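Local coordinates for protein probable N-acetyl-gamma-glutamyl-phosphate reductase, chloroplastic (Oryza sativa, PDB 2CVO) that probably catalyses the NADPH-dependent reduction of N-acetyl-L-glutamyl 5-phosphate to the corresponding semialdehyde, a step of arginine biosynthesis, at residues A[21-26]-A[50-55]; A[186-191]-A[277-282]; A[221-226]-A[250-255]. All coordinates share one frame; numbering follows the deposited sequence.

In the fold
From the N terminus, contact 1 comes first: it closes the loop through helix 34-43 and pairs strands 24-29 and 49-55 at one edge of the parallel sheet of the NAD-binding domain. The chain then crosses to the dimerisation domain. Contact 2 opens after helix 170-184 and closes a loop of 85 residues on helix 276-287. Contact 3 is nested inside that loop, joining the short strand 222-223 to strand 250-256 at the outer end of the mixed sheet within this chain. Contacts 2 and 3 have centres about 25 Å apart and do not touch. Contact 1 lies on the other side of the chain's centre from both, its centre about 43 Å and about 38 Å from theirs.

Contact 1 of 3, residues A[21-26]-A[50-55]; sequences GEEVRI and RIKVMT
Parallel pairing of Arg-25 and Ile-26 with Arg-50 and Ile-51 joins the two strands of the beta-alpha-beta unit 24-29, 34-43, 49-55 in the Rossmann-type NAD-binding domain, with helix 34-43 as the crossover. Three backbone bonds join the strands: Arg-50 N to Val-24 O, Ile-26 N to Arg-50 O at 2.9 Å, and Lys-52 N to Ile-26 O at 2.8 Å, the last nearly straight. Lys-52 leaves the extended conformation (psi -21°), which brings Val-53 N round for a second, weak bond to Ile-26 O. Ile-26 and Ile-51 turn to the face under helix 34-43, where their branched apolar chains meet Leu-43.

Arg-25 and Arg-50 lie on the other face, which is partly exposed and suits long charged chains. With CG anti to its backbone N (chi1 177°) and the chain extended, Glu-23 reaches across and its OE2 takes Lys-52 NZ in a 2.7 Å salt bridge, the amine coming from above the carboxylate plane. Glu-23 OE1 lies at the edge of the Arg-50 guanidinium, 3.9 Å from Arg-50 NE; this long ion pair, with the two planes 78° apart, completes a salt-bridge network of Glu-23, Arg-50 and Lys-52. The methylenes of Lys-52 cover one face of the Arg-25 guanidinium, Lys-52 CG lying 3.4 Å from Arg-25 NH2. Arg-25 NE has a weak bond to Asn-89 O.

Arg-25 NH1 and Lys-52 NZ, like charges, are 3.8 Å apart. The carboxylate of Glu-23 probably offsets part of this repulsion, since it binds the amine directly while the aliphatic part of the lysine lies over the arginine.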
# COMPACT_ATOMS: atom_id res chain seq x y z
N GLY A 21 2.49 28.77 -31.07
CA GLY A 21 2.82 30.19 -31.08
C GLY A 21 2.95 30.93 -29.76
O GLY A 21 2.17 30.73 -28.83
N GLU A 22 3.95 31.80 -29.69
CA GLU A 22 4.23 32.61 -28.51
C GLU A 22 4.64 31.83 -27.27
O GLU A 22 3.80 31.36 -26.50
CB GLU A 22 3.02 33.49 -28.18
CG GLU A 22 3.22 34.96 -28.54
CD GLU A 22 4.36 35.59 -27.77
OE1 GLU A 22 5.50 35.09 -27.88
OE2 GLU A 22 4.12 36.59 -27.06
N GLU A 23 5.95 31.70 -27.08
CA GLU A 23 6.49 30.98 -25.93
C GLU A 23 6.63 31.90 -24.72
O GLU A 23 7.03 33.06 -24.85
CB GLU A 23 7.85 30.37 -26.29
CG GLU A 23 8.53 29.65 -25.13
CD GLU A 23 9.72 28.80 -25.57
OE1 GLU A 23 9.50 27.81 -26.31
OE2 GLU A 23 10.86 29.12 -25.17
N VAL A 24 6.29 31.37 -23.55
CA VAL A 24 6.39 32.10 -22.30
C VAL A 24 7.54 31.51 -21.48
O VAL A 24 7.50 30.33 -21.13
CB VAL A 24 5.08 31.98 -21.48
CG1 VAL A 24 5.20 32.77 -20.19
CG2 VAL A 24 3.90 32.47 -22.31
N ARG A 25 8.55 32.32 -21.19
CA ARG A 25 9.71 31.86 -20.44
C ARG A 25 9.40 31.78 -18.95
O ARG A 25 9.11 32.79 -18.31
CB ARG A 25 10.90 32.78 -20.70
CG ARG A 25 11.22 32.94 -22.19
CD ARG A 25 12.42 33.86 -22.44
NE ARG A 25 13.69 33.23 -22.10
CZ ARG A 25 14.29 32.29 -22.83
NH1 ARG A 25 13.74 31.87 -23.97
NH2 ARG A 25 15.45 31.77 -22.43
N ILE A 26 9.48 30.57 -18.40
CA ILE A 26 9.17 30.32 -17.00
C ILE A 26 10.36 30.09 -16.08
O ILE A 26 11.34 29.44 -16.44
CB ILE A 26 8.26 29.07 -16.84
CG1 ILE A 26 6.98 29.24 -17.67
CG2 ILE A 26 7.95 28.83 -15.36
CD1 ILE A 26 6.15 30.44 -17.30
N ARG A 50 7.37 27.30 -20.97
CA ARG A 50 8.63 26.57 -21.10
C ARG A 50 9.61 27.00 -20.01
O ARG A 50 9.98 28.17 -19.93
CB ARG A 50 9.24 26.82 -22.48
CG ARG A 50 9.18 25.62 -23.42
CD ARG A 50 10.44 24.76 -23.32
NE ARG A 50 11.55 25.34 -24.08
CZ ARG A 50 12.81 24.91 -24.02
NH1 ARG A 50 13.14 23.90 -23.23
NH2 ARG A 50 13.74 25.50 -24.76
N ILE A 51 10.01 26.05 -19.18
CA ILE A 51 10.94 26.32 -18.09
C ILE A 51 12.32 26.71 -18.61
O ILE A 51 12.92 26.01 -19.42
CB ILE A 51 11.09 25.09 -17.17
CG1 ILE A 51 9.74 24.75 -16.54
CG2 ILE A 51 12.13 25.38 -16.09
CD1 ILE A 51 9.75 23.48 -15.71
N LYS A 52 12.82 27.85 -18.13
CA LYS A 52 14.14 28.33 -18.54
C LYS A 52 15.08 28.48 -17.35
O LYS A 52 16.30 28.50 -17.52
CB LYS A 52 14.01 29.67 -19.27
CG LYS A 52 13.50 29.55 -20.70
CD LYS A 52 14.43 28.67 -21.53
CE LYS A 52 14.08 28.72 -23.01
NZ LYS A 52 12.65 28.35 -23.24
N VAL A 53 14.51 28.57 -16.15
CA VAL A 53 15.32 28.70 -14.94
C VAL A 53 14.73 27.93 -13.76
O VAL A 53 13.53 28.02 -13.50
CB VAL A 53 15.45 30.19 -14.52
CG1 VAL A 53 16.43 30.32 -13.37
CG2 VAL A 53 15.92 31.03 -15.70
N MET A 54 15.56 27.18 -13.06
CA MET A 54 15.12 26.42 -11.90
C MET A 54 16.17 26.57 -10.81
O MET A 54 17.37 26.49 -11.08
CB MET A 54 14.94 24.93 -12.23
CG MET A 54 13.91 24.64 -13.30
SD MET A 54 13.48 22.87 -13.39
CE MET A 54 14.86 22.25 -14.34
N THR A 55 15.72 26.80 -9.57
CA THR A 55 16.65 26.98 -8.47
C THR A 55 16.41 26.04 -7.29
O THR A 55 15.28 25.63 -7.02
CB THR A 55 16.60 28.42 -7.92
OG1 THR A 55 15.40 28.61 -7.17
CG2 THR A 55 16.63 29.43 -9.07

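Contact 2 of 3, residues A[186-191]-A[277-282]; sequences KLIKVS and NDLYQH
Leu-187 and Ile-188, in the loop after helix 170-184, pack against Leu-279 and His-282 of helix 276-287 without a hydrogen bond between the two segments. The tight part is apolar. Leu-279 forks between its two partners: CD1 touches Leu-187 CB at 3.6 Å, and CD2 meets Ile-188 CG2 at 3.9 Å, the chains of Ile-188 and Leu-279 crossing at about a right angle. Ile-188 offers this methyl because chi1 (63°) sets CG2 opposite its carbonyl carbon, with CG1 in the crowded position. Replacing Leu-279 by alanine would remove both methyls and is likely to leave Leu-187 CB and Ile-188 CG2 without these partners, with a gap between the loop and the helix.

Toward solvent the packing thins to one methyl. Leu-187 CD1 rests on His-282 CB at 3.5 Å and approaches the imidazole obliquely, near CG, while the carbonyl O of Asp-278 stands farther from Leu-187 CD1, at 4.1 Å. Polar residues suit this partly exposed border, since their polar ends bind other groups: Asp-278 OD1 takes the backbone N of Thr-275, and His-282 NE2 makes a weak bond to Pro-181 O.

Deeper in, Ile-188 lies on Leu-179 and Ile-183 of helix 170-184 and on Val-268 of strand 262-269. Leu-279 also reaches Leu-182 and, on strand 313-319, Val-317, so the loop and two helices pack together against the mixed sheet.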
# COMPACT_ATOMS: atom_id res chain seq x y z
N LYS A 186 -26.37 32.03 1.44
CA LYS A 186 -27.08 31.91 2.71
C LYS A 186 -27.87 30.61 2.78
O LYS A 186 -28.92 30.55 3.42
CB LYS A 186 -28.04 33.09 2.89
CG LYS A 186 -27.46 34.42 2.43
CD LYS A 186 -26.46 34.96 3.42
CE LYS A 186 -27.17 35.73 4.52
NZ LYS A 186 -27.94 36.87 3.92
N LEU A 187 -27.37 29.57 2.12
CA LEU A 187 -28.04 28.28 2.12
C LEU A 187 -27.64 27.41 3.31
O LEU A 187 -28.37 26.51 3.70
CB LEU A 187 -27.78 27.54 0.80
CG LEU A 187 -28.38 28.25 -0.42
CD1 LEU A 187 -28.11 27.44 -1.68
CD2 LEU A 187 -29.88 28.43 -0.22
N ILE A 188 -26.46 27.68 3.88
CA ILE A 188 -25.99 26.95 5.05
C ILE A 188 -25.60 27.97 6.11
O ILE A 188 -25.29 29.12 5.79
CB ILE A 188 -24.74 26.06 4.77
CG1 ILE A 188 -23.55 26.94 4.37
CG2 ILE A 188 -25.05 25.03 3.70
CD1 ILE A 188 -22.26 26.16 4.17
N LYS A 189 -25.62 27.55 7.36
CA LYS A 189 -25.28 28.43 8.47
C LYS A 189 -23.78 28.33 8.74
O LYS A 189 -23.14 27.34 8.36
CB LYS A 189 -26.11 28.04 9.69
CG LYS A 189 -27.59 28.03 9.35
CD LYS A 189 -28.42 27.09 10.21
CE LYS A 189 -28.75 27.71 11.55
NZ LYS A 189 -29.89 26.98 12.19
N VAL A 190 -23.21 29.35 9.36
CA VAL A 190 -21.79 29.38 9.65
C VAL A 190 -21.49 28.82 11.03
O VAL A 190 -20.36 28.90 11.52
CB VAL A 190 -21.23 30.80 9.55
CG1 VAL A 190 -21.51 31.36 8.17
CG2 VAL A 190 -21.87 31.68 10.62
N SER A 191 -22.51 28.24 11.65
CA SER A 191 -22.38 27.66 12.98
C SER A 191 -22.16 26.16 12.87
O SER A 191 -22.78 25.49 12.04
CB SER A 191 -23.63 27.94 13.80
OG SER A 191 -24.76 27.33 13.21
N ASN A 277 -30.77 18.88 -1.48
CA ASN A 277 -30.94 19.09 -2.91
C ASN A 277 -30.79 20.57 -3.27
O ASN A 277 -30.26 20.90 -4.34
CB ASN A 277 -32.30 18.59 -3.38
CG ASN A 277 -32.53 18.83 -4.86
OD1 ASN A 277 -31.82 18.27 -5.70
ND2 ASN A 277 -33.50 19.68 -5.19
N ASP A 278 -31.27 21.45 -2.40
CA ASP A 278 -31.16 22.89 -2.66
C ASP A 278 -29.68 23.25 -2.75
O ASP A 278 -29.26 24.02 -3.62
CB ASP A 278 -31.80 23.69 -1.52
CG ASP A 278 -33.31 23.59 -1.53
OD1 ASP A 278 -33.94 23.90 -0.49
OD2 ASP A 278 -33.88 23.22 -2.58
N LEU A 279 -28.89 22.69 -1.84
CA LEU A 279 -27.46 22.93 -1.83
C LEU A 279 -26.88 22.39 -3.12
O LEU A 279 -26.05 23.04 -3.77
CB LEU A 279 -26.81 22.21 -0.64
CG LEU A 279 -26.58 22.98 0.67
CD1 LEU A 279 -27.72 23.95 0.95
CD2 LEU A 279 -26.42 21.97 1.80
N TYR A 280 -27.32 21.19 -3.49
CA TYR A 280 -26.87 20.51 -4.70
C TYR A 280 -27.14 21.33 -5.96
O TYR A 280 -26.27 21.45 -6.82
CB TYR A 280 -27.56 19.15 -4.83
CG TYR A 280 -27.11 18.37 -6.04
CD1 TYR A 280 -25.97 17.56 -5.99
CD2 TYR A 280 -27.80 18.45 -7.25
CE1 TYR A 280 -25.53 16.85 -7.11
CE2 TYR A 280 -27.37 17.75 -8.37
CZ TYR A 280 -26.24 16.95 -8.30
OH TYR A 280 -25.81 16.26 -9.41
N GLN A 281 -28.34 21.89 -6.06
CA GLN A 281 -28.70 22.68 -7.22
C GLN A 281 -27.93 23.99 -7.29
O GLN A 281 -27.61 24.47 -8.37
CB GLN A 281 -30.20 22.95 -7.24
CG GLN A 281 -31.07 21.72 -7.52
CD GLN A 281 -30.77 21.08 -8.88
OE1 GLN A 281 -30.72 21.76 -9.90
NE2 GLN A 281 -30.57 19.77 -8.88
N HIS A 282 -27.62 24.58 -6.14
CA HIS A 282 -26.87 25.84 -6.16
C HIS A 282 -25.44 25.61 -6.63
O HIS A 282 -24.89 26.42 -7.38
CB HIS A 282 -26.84 26.51 -4.79
CG HIS A 282 -26.18 27.85 -4.81
ND1 HIS A 282 -26.73 28.94 -5.46
CD2 HIS A 282 -24.99 28.27 -4.32
CE1 HIS A 282 -25.90 29.97 -5.37
NE2 HIS A 282 -24.83 29.59 -4.69

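Contact 3 of 3, residues A[221-226]-A[250-255]; sequences IHAYGI and SFTPNL
Tyr-224 lays its ring over Pro-253, whose CG stands above the ring centre, 3.7 Å from the centroid and 9° off the normal, a CH-pi contact. The edge of the same ring meets backbone: Tyr-224 CE1 is 3.5 Å from Leu-255 N. His-222 repeats the theme less centrally, with Leu-255 CB over one imidazole face toward the rim. The compact, rigid pyrrolidine of proline can lie against the phenol ring, and leucine supplies an apolar methylene and methyl beside the imidazole. On the other face of the strand pair, the small Ala-223 fits beside Asn-254 and touches Thr-252 CG2 with its CB at 4.1 Å.

Two backbone bonds join the segments, which run only roughly antiparallel: Leu-255 N to His-222 O at 2.8 Å, and Tyr-224 N to Pro-253 O at 3.1 Å. Tyr-224 CG sits between the backbone N and carbonyl carbon (chi1 64°), which swings the ring back across the strand. Beyond it, Gly-225 has a positive phi (47°) that favours glycine, and a water donates to both Gly-225 O and Phe-251 O, the latter at 2.8 Å.

Farther out, Tyr-224 OH bonds to Tyr-171 OH. His-222 ND1 bonds Arg-305 of the second subunit, and its ring stacks on His-303 of that subunit. Strand 222-223, short and weakly bonded, is the outermost strand of the dimerisation domain's mixed sheet within this chain; Ile-221, just before it, also bonds to the second subunit. The Tyr-224 side chain comes within about 7 Å of that of Cys-170, probably the catalytic cysteine, as in relatives of this semialdehyde dehydrogenase family.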
# COMPACT_ATOMS: atom_id res chain seq x y z
N ILE A 221 -3.50 4.96 9.64
CA ILE A 221 -3.88 6.36 9.50
C ILE A 221 -3.92 6.99 10.88
O ILE A 221 -3.96 6.29 11.89
CB ILE A 221 -5.29 6.53 8.87
CG1 ILE A 221 -6.36 5.96 9.81
CG2 ILE A 221 -5.34 5.85 7.51
CD1 ILE A 221 -7.78 6.14 9.30
N HIS A 222 -3.92 8.32 10.91
CA HIS A 222 -3.99 9.05 12.17
C HIS A 222 -4.26 10.52 11.90
O HIS A 222 -3.93 11.03 10.83
CB HIS A 222 -2.68 8.93 12.96
CG HIS A 222 -1.48 9.46 12.24
ND1 HIS A 222 -0.73 8.70 11.36
CD2 HIS A 222 -0.88 10.68 12.28
CE1 HIS A 222 0.27 9.42 10.90
NE2 HIS A 222 0.21 10.63 11.44
N ALA A 223 -4.87 11.18 12.88
CA ALA A 223 -5.16 12.60 12.77
C ALA A 223 -3.90 13.35 13.18
O ALA A 223 -3.01 12.79 13.81
CB ALA A 223 -6.32 12.97 13.70
N TYR A 224 -3.83 14.63 12.81
CA TYR A 224 -2.70 15.48 13.18
C TYR A 224 -3.16 16.94 13.23
O TYR A 224 -4.30 17.24 12.88
CB TYR A 224 -1.54 15.32 12.19
CG TYR A 224 -1.82 15.77 10.77
CD1 TYR A 224 -2.51 14.95 9.88
CD2 TYR A 224 -1.38 17.02 10.31
CE1 TYR A 224 -2.74 15.35 8.56
CE2 TYR A 224 -1.60 17.43 9.00
CZ TYR A 224 -2.28 16.59 8.12
OH TYR A 224 -2.49 16.98 6.82
N GLY A 225 -2.28 17.82 13.68
CA GLY A 225 -2.62 19.23 13.78
C GLY A 225 -3.97 19.48 14.43
O GLY A 225 -4.65 20.45 14.09
N ILE A 226 -4.36 18.62 15.36
CA ILE A 226 -5.64 18.77 16.04
C ILE A 226 -5.74 20.16 16.66
O ILE A 226 -4.92 20.55 17.50
CB ILE A 226 -5.84 17.69 17.11
CG1 ILE A 226 -5.81 16.31 16.45
CG2 ILE A 226 -7.17 17.91 17.83
CD1 ILE A 226 -5.87 15.15 17.43
N SER A 250 -14.35 23.95 12.71
CA SER A 250 -13.72 22.83 13.38
C SER A 250 -13.05 22.08 12.23
O SER A 250 -13.73 21.54 11.36
CB SER A 250 -14.76 21.93 14.05
OG SER A 250 -14.13 20.80 14.63
N PHE A 251 -11.72 22.05 12.21
CA PHE A 251 -10.98 21.39 11.14
C PHE A 251 -10.02 20.35 11.71
O PHE A 251 -9.19 20.67 12.56
CB PHE A 251 -10.20 22.43 10.34
CG PHE A 251 -9.31 21.86 9.27
CD1 PHE A 251 -9.84 21.36 8.09
CD2 PHE A 251 -7.92 21.84 9.44
CE1 PHE A 251 -9.00 20.85 7.08
CE2 PHE A 251 -7.07 21.34 8.45
CZ PHE A 251 -7.62 20.85 7.26
N THR A 252 -10.13 19.11 11.24
CA THR A 252 -9.25 18.04 11.70
C THR A 252 -8.71 17.24 10.51
O THR A 252 -9.44 16.50 9.85
CB THR A 252 -9.98 17.06 12.64
OG1 THR A 252 -10.54 17.79 13.74
CG2 THR A 252 -9.01 16.02 13.20
N PRO A 253 -7.41 17.40 10.21
CA PRO A 253 -6.81 16.66 9.09
C PRO A 253 -6.36 15.27 9.52
O PRO A 253 -6.13 15.02 10.71
CB PRO A 253 -5.65 17.56 8.68
CG PRO A 253 -5.17 18.08 10.02
CD PRO A 253 -6.47 18.40 10.75
N ASN A 254 -6.26 14.36 8.56
CA ASN A 254 -5.84 12.99 8.84
C ASN A 254 -4.88 12.54 7.75
O ASN A 254 -5.16 12.71 6.56
CB ASN A 254 -7.03 12.04 8.88
CG ASN A 254 -8.10 12.48 9.86
OD1 ASN A 254 -8.82 13.45 9.61
ND2 ASN A 254 -8.20 11.78 10.98
N LEU A 255 -3.74 11.98 8.15
CA LEU A 255 -2.74 11.52 7.20
C LEU A 255 -3.07 10.10 6.75
O LEU A 255 -3.07 9.15 7.55
CB LEU A 255 -1.35 11.58 7.84
CG LEU A 255 -0.13 11.52 6.91
CD1 LEU A 255 -0.25 12.59 5.85
CD2 LEU A 255 1.15 11.72 7.71
O HOH W 1 -6.80 22.03 13.00